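Local coordinates for hypothetical protein PH1109 (Pyrococcus horikoshii, PDB 2D59) that is of unknown function but belongs to the CoA-binding domain family and has a Rossmann-type fold of parallel strands flanked by helices, at residues 96-101 with 123-128; 92-97 with 103-108; 78-83 with 131-136. All blocks are in the same frame, centred on the assembly; numbering follows the deposited sequence.

Contact 1 of 3, residues 96-101 with 123-128; sequences QAIKKG and AGLIIV
Two torsions of Ile98 aim its ethyl arm at Ala123 and Leu125: chi1 of -60° turns CG1 beside the backbone N and anti to the carbonyl carbon, and chi2 of -57° swings CD1 outward from the flank of helix 87-100. On the other side, the CB bond of Leu125 already points at the helix, and with CG anti to its own carbonyl carbon (chi1 -74°) the CD2 branch is the one that meets Ile98. The two side chains cross at a slant, with CD1 of Ile98 arriving at CD2 of Leu125 at 3.3 Å and at CG of Leu125 at 3.6 Å. The same methyl also meets Ala123, CD1 of Ile98 lying 3.3 Å from CB of Ala123. Both 3.3 Å approaches are tighter than normal carbon-carbon contact, so the exact placing of CD1 is a little doubtful, although the side on which it packs is clear. The second branch adds a looser touch, CG2 of Ile98 standing 3.9 Å from CB of Ala123. No hydrogen bond spans the two segments. Behind the contact, Leu125 rests on Val105 of the neighbouring strand and on Ala120 of helix 114-122, which places its side chain in the buried layer, while Ala123 lies at the exposed border. Each segment also carries a helix end: Gly101 closes helix 87-100 and Gly124 closes helix 114-122, both with positive phi in a Schellman motif, and the chain then turns back toward the sheet. Helices 87-100 and 114-122 thus pack side by side on one face of the parallel sheet, as in other Rossmann-type alpha/beta folds.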
loop_
_atom_site.group_PDB
_atom_site.type_symbol
_atom_site.label_atom_id
_atom_site.label_comp_id
_atom_site.label_asym_id
_atom_site.label_seq_id
_atom_site.Cartn_x
_atom_site.Cartn_y
_atom_site.Cartn_z
ATOM N N GLN A 96 3.932 5.425 -11.064
ATOM C CA GLN A 96 3.597 6.614 -10.291
ATOM C C GLN A 96 4.406 6.621 -9.001
ATOM O O GLN A 96 4.988 7.637 -8.625
ATOM C CB GLN A 96 2.105 6.628 -9.954
ATOM C CG GLN A 96 1.201 7.075 -11.087
ATOM C CD GLN A 96 -0.263 6.957 -10.729
ATOM O OE1 GLN A 96 -0.646 7.133 -9.570
ATOM N NE2 GLN A 96 -1.096 6.666 -11.721
ATOM N N ALA A 97 4.433 5.478 -8.320
ATOM C CA ALA A 97 5.179 5.347 -7.073
ATOM C C ALA A 97 6.645 5.689 -7.315
ATOM O O ALA A 97 7.293 6.310 -6.477
ATOM C CB ALA A 97 5.054 3.921 -6.537
ATOM N N ILE A 98 7.158 5.276 -8.471
ATOM C CA ILE A 98 8.545 5.539 -8.833
ATOM C C ILE A 98 8.761 7.034 -8.947
ATOM O O ILE A 98 9.715 7.575 -8.394
ATOM C CB ILE A 98 8.916 4.904 -10.190
ATOM C CG1 ILE A 98 8.722 3.393 -10.117
ATOM C CG2 ILE A 98 10.367 5.201 -10.533
ATOM C CD1 ILE A 98 9.515 2.749 -9.009
ATOM N N LYS A 99 7.883 7.696 -9.690
ATOM C CA LYS A 99 7.980 9.140 -9.884
ATOM C C LYS A 99 7.805 9.889 -8.569
ATOM O O LYS A 99 8.453 10.905 -8.335
ATOM C CB LYS A 99 6.921 9.618 -10.885
ATOM C CG LYS A 99 7.162 9.189 -12.328
ATOM C CD LYS A 99 8.558 9.581 -12.798
ATOM C CE LYS A 99 8.640 9.663 -14.314
ATOM N NZ LYS A 99 7.846 10.811 -14.834
ATOM N N LYS A 100 6.925 9.376 -7.715
ATOM C CA LYS A 100 6.649 9.989 -6.419
ATOM C C LYS A 100 7.824 9.824 -5.461
ATOM O O LYS A 100 7.932 10.544 -4.469
ATOM C CB LYS A 100 5.388 9.363 -5.811
ATOM C CG LYS A 100 4.956 9.953 -4.478
ATOM C CD LYS A 100 4.560 11.415 -4.612
ATOM C CE LYS A 100 4.098 11.981 -3.276
ATOM N NZ LYS A 100 3.710 13.413 -3.377
ATOM N N GLY A 101 8.702 8.873 -5.763
ATOM C CA GLY A 101 9.857 8.639 -4.914
ATOM C C GLY A 101 9.542 7.788 -3.698
ATOM O O GLY A 101 10.189 7.912 -2.655
ATOM N N ALA A 123 14.092 0.156 -9.779
ATOM C CA ALA A 123 14.091 1.566 -9.406
ATOM C C ALA A 123 14.543 1.771 -7.963
ATOM O O ALA A 123 14.590 2.903 -7.476
ATOM C CB ALA A 123 12.703 2.158 -9.610
ATOM N N GLY A 124 14.868 0.678 -7.279
ATOM C CA GLY A 124 15.324 0.773 -5.903
ATOM C C GLY A 124 14.229 0.675 -4.856
ATOM O O GLY A 124 14.482 0.874 -3.669
ATOM N N LEU A 125 13.012 0.367 -5.291
ATOM C CA LEU A 125 11.881 0.243 -4.376
ATOM C C LEU A 125 11.877 -1.101 -3.668
ATOM O O LEU A 125 12.114 -2.139 -4.285
ATOM C CB LEU A 125 10.563 0.401 -5.139
ATOM C CG LEU A 125 10.172 1.804 -5.603
ATOM C CD1 LEU A 125 9.729 2.614 -4.406
ATOM C CD2 LEU A 125 11.340 2.468 -6.318
ATOM N N ILE A 126 11.611 -1.074 -2.367
ATOM C CA ILE A 126 11.539 -2.295 -1.580
ATOM C C ILE A 126 10.202 -2.932 -1.936
ATOM O O ILE A 126 9.205 -2.230 -2.080
ATOM C CB ILE A 126 11.555 -1.986 -0.083
ATOM C CG1 ILE A 126 12.857 -1.270 0.281
ATOM C CG2 ILE A 126 11.417 -3.270 0.714
ATOM C CD1 ILE A 126 12.899 -0.787 1.713
ATOM N N ILE A 127 10.179 -4.254 -2.072
ATOM C CA ILE A 127 8.953 -4.947 -2.443
ATOM C C ILE A 127 8.391 -5.876 -1.372
ATOM O O ILE A 127 9.079 -6.770 -0.873
ATOM C CB ILE A 127 9.173 -5.766 -3.734
ATOM C CG1 ILE A 127 9.665 -4.836 -4.845
ATOM C CG2 ILE A 127 7.874 -6.456 -4.165
ATOM C CD1 ILE A 127 10.125 -5.555 -6.084
ATOM N N VAL A 128 7.138 -5.638 -1.004
ATOM C CA VAL A 128 6.442 -6.491 -0.053
ATOM C C VAL A 128 5.349 -7.064 -0.941
ATOM O O VAL A 128 4.686 -6.319 -1.667
ATOM C CB VAL A 128 5.821 -5.692 1.115
ATOM C CG1 VAL A 128 5.036 -6.630 2.026
ATOM C CG2 VAL A 128 6.922 -4.992 1.905
#

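Contact 2 of 3, residues 92-97 with 103-108; sequences EYVEQA and KVVWFQ
Val94 and Val105 bury most of the surface here, with Ala97 and Phe107 adding smaller shares. Val94, on helix 87-100, does its touching with one branch: chi1 of 169° leaves CG2 anti to the carbonyl carbon, and that methyl hangs over the strand. It comes to 4.4 Å from CG1 of Val105 and 4.3 Å from CZ of Phe107, so a single methyl bridges two residues on the same face of strand 104-107. These are relaxed van der Waals distances, and the backbones keep well apart, CA of Val94 standing 7.3 Å from CA of Val105. Strand 80-83, helix 87-100 and strand 104-107 form a beta-alpha-beta unit, and this contact is its helix lying against its second strand. Phe107 starts on a bond that does not aim straight at the helix; its chi1 of -71° carries the ring back along the strand, where CE2 of Phe107 lies 3.6 Å from CG1 of Val105, and the far end of the ring then meets Val94. An edge-to-face stack with Tyr112 probably helps hold the ring in this rotation. A turn further on, CB of Ala97 stands just beyond contact, 4.6 Å from CG2 of Val105, and packs on Val81 of the adjacent strand. Helix 114-122 closes the buried layer from its own side, with Ala120 touching both Val94 and Val105, and Ala116 touching Val94.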
loop_
_atom_site.group_PDB
_atom_site.type_symbol
_atom_site.label_atom_id
_atom_site.label_comp_id
_atom_site.label_asym_id
_atom_site.label_seq_id
_atom_site.Cartn_x
_atom_site.Cartn_y
_atom_site.Cartn_z
ATOM N N GLU A 92 0.772 0.802 -13.833
ATOM C CA GLU A 92 0.549 2.241 -13.879
ATOM C C GLU A 92 0.862 2.889 -12.531
ATOM O O GLU A 92 1.522 3.924 -12.472
ATOM C CB GLU A 92 -0.901 2.538 -14.284
ATOM C CG GLU A 92 -1.939 2.102 -13.267
ATOM C CD GLU A 92 -3.357 2.206 -13.790
ATOM O OE1 GLU A 92 -3.753 3.306 -14.236
ATOM O OE2 GLU A 92 -4.077 1.186 -13.753
ATOM N N TYR A 93 0.402 2.271 -11.448
ATOM C CA TYR A 93 0.637 2.810 -10.117
ATOM C C TYR A 93 2.075 2.650 -9.640
ATOM O O TYR A 93 2.550 3.433 -8.819
ATOM C CB TYR A 93 -0.338 2.181 -9.119
ATOM C CG TYR A 93 -1.759 2.633 -9.353
ATOM C CD1 TYR A 93 -2.718 1.758 -9.857
ATOM C CD2 TYR A 93 -2.133 3.956 -9.117
ATOM C CE1 TYR A 93 -4.017 2.190 -10.122
ATOM C CE2 TYR A 93 -3.422 4.397 -9.380
ATOM C CZ TYR A 93 -4.359 3.511 -9.883
ATOM O OH TYR A 93 -5.636 3.947 -10.152
ATOM N N VAL A 94 2.771 1.636 -10.147
ATOM C CA VAL A 94 4.163 1.434 -9.773
ATOM C C VAL A 94 4.976 2.562 -10.398
ATOM O O VAL A 94 5.861 3.131 -9.763
ATOM C CB VAL A 94 4.704 0.080 -10.280
ATOM C CG1 VAL A 94 6.217 0.023 -10.113
ATOM C CG2 VAL A 94 4.056 -1.052 -9.506
ATOM N N GLU A 95 4.667 2.878 -11.652
ATOM C CA GLU A 95 5.351 3.948 -12.361
ATOM C C GLU A 95 5.135 5.256 -11.607
ATOM O O GLU A 95 6.039 6.087 -11.511
ATOM C CB GLU A 95 4.813 4.054 -13.791
ATOM C CG GLU A 95 5.137 2.834 -14.645
ATOM C CD GLU A 95 4.502 2.881 -16.022
ATOM O OE1 GLU A 95 4.792 1.981 -16.838
ATOM O OE2 GLU A 95 3.713 3.812 -16.290
ATOM N N GLN A 96 3.932 5.425 -11.064
ATOM C CA GLN A 96 3.597 6.614 -10.291
ATOM C C GLN A 96 4.406 6.621 -9.001
ATOM O O GLN A 96 4.988 7.637 -8.625
ATOM C CB GLN A 96 2.105 6.628 -9.954
ATOM C CG GLN A 96 1.201 7.075 -11.087
ATOM C CD GLN A 96 -0.263 6.957 -10.729
ATOM O OE1 GLN A 96 -0.646 7.133 -9.570
ATOM N NE2 GLN A 96 -1.096 6.666 -11.721
ATOM N N ALA A 97 4.433 5.478 -8.320
ATOM C CA ALA A 97 5.179 5.347 -7.073
ATOM C C ALA A 97 6.645 5.689 -7.315
ATOM O O ALA A 97 7.293 6.310 -6.477
ATOM C CB ALA A 97 5.054 3.921 -6.537
ATOM N N LYS A 103 9.267 4.577 -1.148
ATOM C CA LYS A 103 10.330 3.708 -0.655
ATOM C C LYS A 103 9.927 2.242 -0.709
ATOM O O LYS A 103 10.780 1.357 -0.802
ATOM C CB LYS A 103 10.671 4.063 0.794
ATOM C CG LYS A 103 11.183 5.476 1.008
ATOM C CD LYS A 103 12.564 5.662 0.408
ATOM C CE LYS A 103 13.119 7.038 0.739
ATOM N NZ LYS A 103 14.477 7.245 0.166
ATOM N N VAL A 104 8.622 1.992 -0.652
ATOM C CA VAL A 104 8.106 0.627 -0.656
ATOM C C VAL A 104 6.851 0.466 -1.506
ATOM O O VAL A 104 5.990 1.344 -1.534
ATOM C CB VAL A 104 7.748 0.183 0.789
ATOM C CG1 VAL A 104 7.156 -1.220 0.784
ATOM C CG2 VAL A 104 8.982 0.239 1.674
ATOM N N VAL A 105 6.770 -0.655 -2.214
ATOM C CA VAL A 105 5.592 -0.977 -3.005
ATOM C C VAL A 105 5.055 -2.212 -2.294
ATOM O O VAL A 105 5.766 -3.203 -2.134
ATOM C CB VAL A 105 5.935 -1.332 -4.466
ATOM C CG1 VAL A 105 4.656 -1.684 -5.224
ATOM C CG2 VAL A 105 6.626 -0.157 -5.134
ATOM N N TRP A 106 3.811 -2.138 -1.847
ATOM C CA TRP A 106 3.205 -3.243 -1.126
ATOM C C TRP A 106 2.045 -3.848 -1.907
ATOM O O TRP A 106 0.996 -3.225 -2.052
ATOM C CB TRP A 106 2.721 -2.745 0.241
ATOM C CG TRP A 106 2.265 -3.826 1.175
ATOM C CD1 TRP A 106 1.294 -4.757 0.940
ATOM C CD2 TRP A 106 2.740 -4.070 2.507
ATOM N NE1 TRP A 106 1.133 -5.562 2.040
ATOM C CE2 TRP A 106 2.004 -5.162 3.018
ATOM C CE3 TRP A 106 3.709 -3.467 3.321
ATOM C CZ2 TRP A 106 2.213 -5.673 4.305
ATOM C CZ3 TRP A 106 3.915 -3.973 4.604
ATOM C CH2 TRP A 106 3.167 -5.065 5.081
ATOM N N PHE A 107 2.248 -5.063 -2.413
ATOM C CA PHE A 107 1.222 -5.776 -3.168
ATOM C C PHE A 107 0.338 -6.574 -2.214
ATOM O O PHE A 107 0.791 -7.537 -1.593
ATOM C CB PHE A 107 1.874 -6.737 -4.167
ATOM C CG PHE A 107 2.547 -6.054 -5.330
ATOM C CD1 PHE A 107 1.838 -5.770 -6.497
ATOM C CD2 PHE A 107 3.892 -5.712 -5.265
ATOM C CE1 PHE A 107 2.466 -5.158 -7.582
ATOM C CE2 PHE A 107 4.530 -5.098 -6.347
ATOM C CZ PHE A 107 3.813 -4.822 -7.506
ATOM N N GLN A 108 -0.921 -6.170 -2.090
ATOM C CA GLN A 108 -1.856 -6.877 -1.226
ATOM C C GLN A 108 -2.222 -8.194 -1.918
ATOM O O GLN A 108 -1.819 -8.439 -3.055
ATOM C CB GLN A 108 -3.109 -6.027 -1.001
ATOM C CG GLN A 108 -2.892 -4.764 -0.170
ATOM C CD GLN A 108 -2.969 -5.012 1.325
ATOM O OE1 GLN A 108 -3.801 -5.792 1.795
ATOM N NE2 GLN A 108 -2.121 -4.328 2.083
#

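Contact 3 of 3, residues 78-83 with 131-136; sequences IEVVDL and RCMMRE
Met133 lies across the flat face of the Asp82 carboxylate, the two side chains running past each other in opposite directions. The sulphur sits almost directly above the carboxyl carbon, SD of Met133 being 3.5 Å from CG of Asp82, while CG of Met133 covers the neighbouring oxygen at 3.6 Å from Asp82 OD1. The CB bond of Asp82 points toward the start of helix 133-141, and chi2 of 25° turns the carboxylate plane so that a face meets the thioether. Its OD1 accepts a hydrogen bond from NE2 of Gln108, outside the two segments, which probably helps fix the rotation of the group under the thioether. Farther back along strand 80-83, Val80 extends the apolar surface, its CG1 coming to 4.3 Å from SD of Met133. Strand 80-83 is the central strand of the five-stranded parallel sheet, so in this Rossmann-type fold the contact seats the C-terminal helix on the sheet face turned away from helix 87-100. Trp106 of the next strand touches Asp82 and Met133 alike. Cys132 is the N-cap of the helix, its SG accepting a weak bond from Arg135 N at 3.7 Å. Arg131 reaches Glu136 in a salt bridge, NH1 to OE2 at 3.1 Å, with the donor standing 42° above the carboxylate plane; Asp8 takes another nitrogen of the same guanidinium group.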
loop_
_atom_site.group_PDB
_atom_site.type_symbol
_atom_site.label_atom_id
_atom_site.label_comp_id
_atom_site.label_asym_id
_atom_site.label_seq_id
_atom_site.Cartn_x
_atom_site.Cartn_y
_atom_site.Cartn_z
ATOM N N ILE A 78 5.110 10.413 0.111
ATOM C CA ILE A 78 4.588 9.061 0.271
ATOM C C ILE A 78 5.754 8.097 0.381
ATOM O O ILE A 78 6.698 8.166 -0.404
ATOM C CB ILE A 78 3.713 8.662 -0.930
ATOM C CG1 ILE A 78 2.446 9.515 -0.927
ATOM C CG2 ILE A 78 3.344 7.190 -0.859
ATOM C CD1 ILE A 78 1.617 9.369 0.342
ATOM N N GLU A 79 5.687 7.200 1.358
ATOM C CA GLU A 79 6.753 6.227 1.561
ATOM C C GLU A 79 6.331 4.835 1.105
ATOM O O GLU A 79 7.116 4.112 0.491
ATOM C CB GLU A 79 7.153 6.207 3.034
ATOM C CG GLU A 79 7.529 7.589 3.566
ATOM C CD GLU A 79 7.662 7.633 5.075
ATOM O OE1 GLU A 79 6.734 7.174 5.771
ATOM O OE2 GLU A 79 8.690 8.140 5.567
ATOM N N VAL A 80 5.085 4.470 1.398
ATOM C CA VAL A 80 4.565 3.160 1.018
ATOM C C VAL A 80 3.345 3.256 0.105
ATOM O O VAL A 80 2.388 3.976 0.395
ATOM C CB VAL A 80 4.153 2.326 2.263
ATOM C CG1 VAL A 80 3.648 0.951 1.827
ATOM C CG2 VAL A 80 5.329 2.183 3.219
ATOM N N VAL A 81 3.392 2.533 -1.006
ATOM C CA VAL A 81 2.269 2.500 -1.930
ATOM C C VAL A 81 1.621 1.129 -1.748
ATOM O O VAL A 81 2.145 0.105 -2.196
ATOM C CB VAL A 81 2.723 2.686 -3.388
ATOM C CG1 VAL A 81 1.520 2.601 -4.318
ATOM C CG2 VAL A 81 3.402 4.040 -3.547
ATOM N N ASP A 82 0.479 1.133 -1.070
ATOM C CA ASP A 82 -0.279 -0.071 -0.745
ATOM C C ASP A 82 -1.313 -0.342 -1.834
ATOM O O ASP A 82 -2.319 0.360 -1.930
ATOM C CB ASP A 82 -0.947 0.156 0.613
ATOM C CG ASP A 82 -1.499 -1.105 1.218
ATOM O OD1 ASP A 82 -1.007 -2.201 0.884
ATOM O OD2 ASP A 82 -2.419 -0.984 2.055
ATOM N N LEU A 83 -1.065 -1.373 -2.640
ATOM C CA LEU A 83 -1.938 -1.709 -3.767
ATOM C C LEU A 83 -3.074 -2.703 -3.546
ATOM O O LEU A 83 -2.860 -3.824 -3.093
ATOM C CB LEU A 83 -1.088 -2.221 -4.932
ATOM C CG LEU A 83 0.050 -1.337 -5.448
ATOM C CD1 LEU A 83 0.950 -2.171 -6.346
ATOM C CD2 LEU A 83 -0.508 -0.133 -6.194
ATOM N N ARG A 131 0.911 -10.014 1.058
ATOM C CA ARG A 131 0.756 -9.843 2.496
ATOM C C ARG A 131 -0.255 -8.709 2.625
ATOM O O ARG A 131 -0.493 -7.975 1.666
ATOM C CB ARG A 131 2.061 -9.392 3.168
ATOM C CG ARG A 131 3.265 -10.297 2.991
ATOM C CD ARG A 131 4.380 -9.790 3.900
ATOM N NE ARG A 131 5.686 -10.373 3.606
ATOM C CZ ARG A 131 6.345 -11.187 4.424
ATOM N NH1 ARG A 131 5.820 -11.527 5.593
ATOM N NH2 ARG A 131 7.539 -11.648 4.078
ATOM N N CYS A 132 -0.846 -8.568 3.802
ATOM C CA CYS A 132 -1.805 -7.503 4.049
ATOM C C CYS A 132 -1.229 -6.598 5.132
ATOM O O CYS A 132 -0.780 -7.085 6.168
ATOM C CB CYS A 132 -3.136 -8.089 4.517
ATOM S SG CYS A 132 -4.327 -6.844 5.047
ATOM N N MET A 133 -1.234 -5.286 4.904
ATOM C CA MET A 133 -0.684 -4.366 5.899
ATOM C C MET A 133 -1.337 -4.522 7.267
ATOM O O MET A 133 -0.665 -4.436 8.292
ATOM C CB MET A 133 -0.798 -2.913 5.425
ATOM C CG MET A 133 0.180 -2.554 4.309
ATOM S SD MET A 133 0.396 -0.763 4.119
ATOM C CE MET A 133 1.575 -0.423 5.471
ATOM N N MET A 134 -2.645 -4.754 7.286
ATOM C CA MET A 134 -3.353 -4.928 8.546
ATOM C C MET A 134 -2.979 -6.242 9.223
ATOM O O MET A 134 -2.676 -6.269 10.419
ATOM C CB MET A 134 -4.863 -4.899 8.320
ATOM C CG MET A 134 -5.650 -5.242 9.565
ATOM S SD MET A 134 -7.422 -5.080 9.306
ATOM C CE MET A 134 -7.771 -6.592 8.451
ATOM N N ARG A 135 -3.019 -7.331 8.458
ATOM C CA ARG A 135 -2.685 -8.644 8.987
ATOM C C ARG A 135 -1.272 -8.648 9.562
ATOM O O ARG A 135 -1.043 -9.150 10.665
ATOM C CB ARG A 135 -2.783 -9.702 7.887
ATOM C CG ARG A 135 -2.851 -11.125 8.422
ATOM C CD ARG A 135 -4.235 -11.724 8.197
ATOM N NE ARG A 135 -4.402 -12.210 6.830
ATOM C CZ ARG A 135 -5.565 -12.584 6.304
ATOM N NH1 ARG A 135 -5.619 -13.020 5.054
ATOM N NH2 ARG A 135 -6.678 -12.509 7.024
ATOM N N GLU A 136 -0.329 -8.097 8.806
ATOM C CA GLU A 136 1.063 -8.044 9.250
ATOM C C GLU A 136 1.204 -7.188 10.503
ATOM O O GLU A 136 1.915 -7.554 11.444
ATOM C CB GLU A 136 1.956 -7.488 8.134
ATOM C CG GLU A 136 2.096 -8.393 6.920
ATOM C CD GLU A 136 2.572 -9.786 7.286
ATOM O OE1 GLU A 136 1.720 -10.660 7.541
ATOM O OE2 GLU A 136 3.802 -10.002 7.328
#

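Overall arrangement
Contacts 1 and 2 lie side by side on one face of the parallel sheet, their centres about 6 Å apart, and both use helix 87-100; the strands they reach are adjacent, joined for instance by Phe107 N and Val128 O at 2.8 Å. Contact 3 is on the opposite face, its centre about 10 Å from that of contact 2 and about 13 Å from that of contact 1, and in sequence its segments enclose the other pair. Strand 80-83 links the two faces, Val81 packing under Ala97 (CB to CG2 of Val81, 3.4 Å) while neighbouring Asp82 belongs to contact 3; Lys103 N to Glu79 O, 2.7 Å, ties segment 78-83 to contact 2.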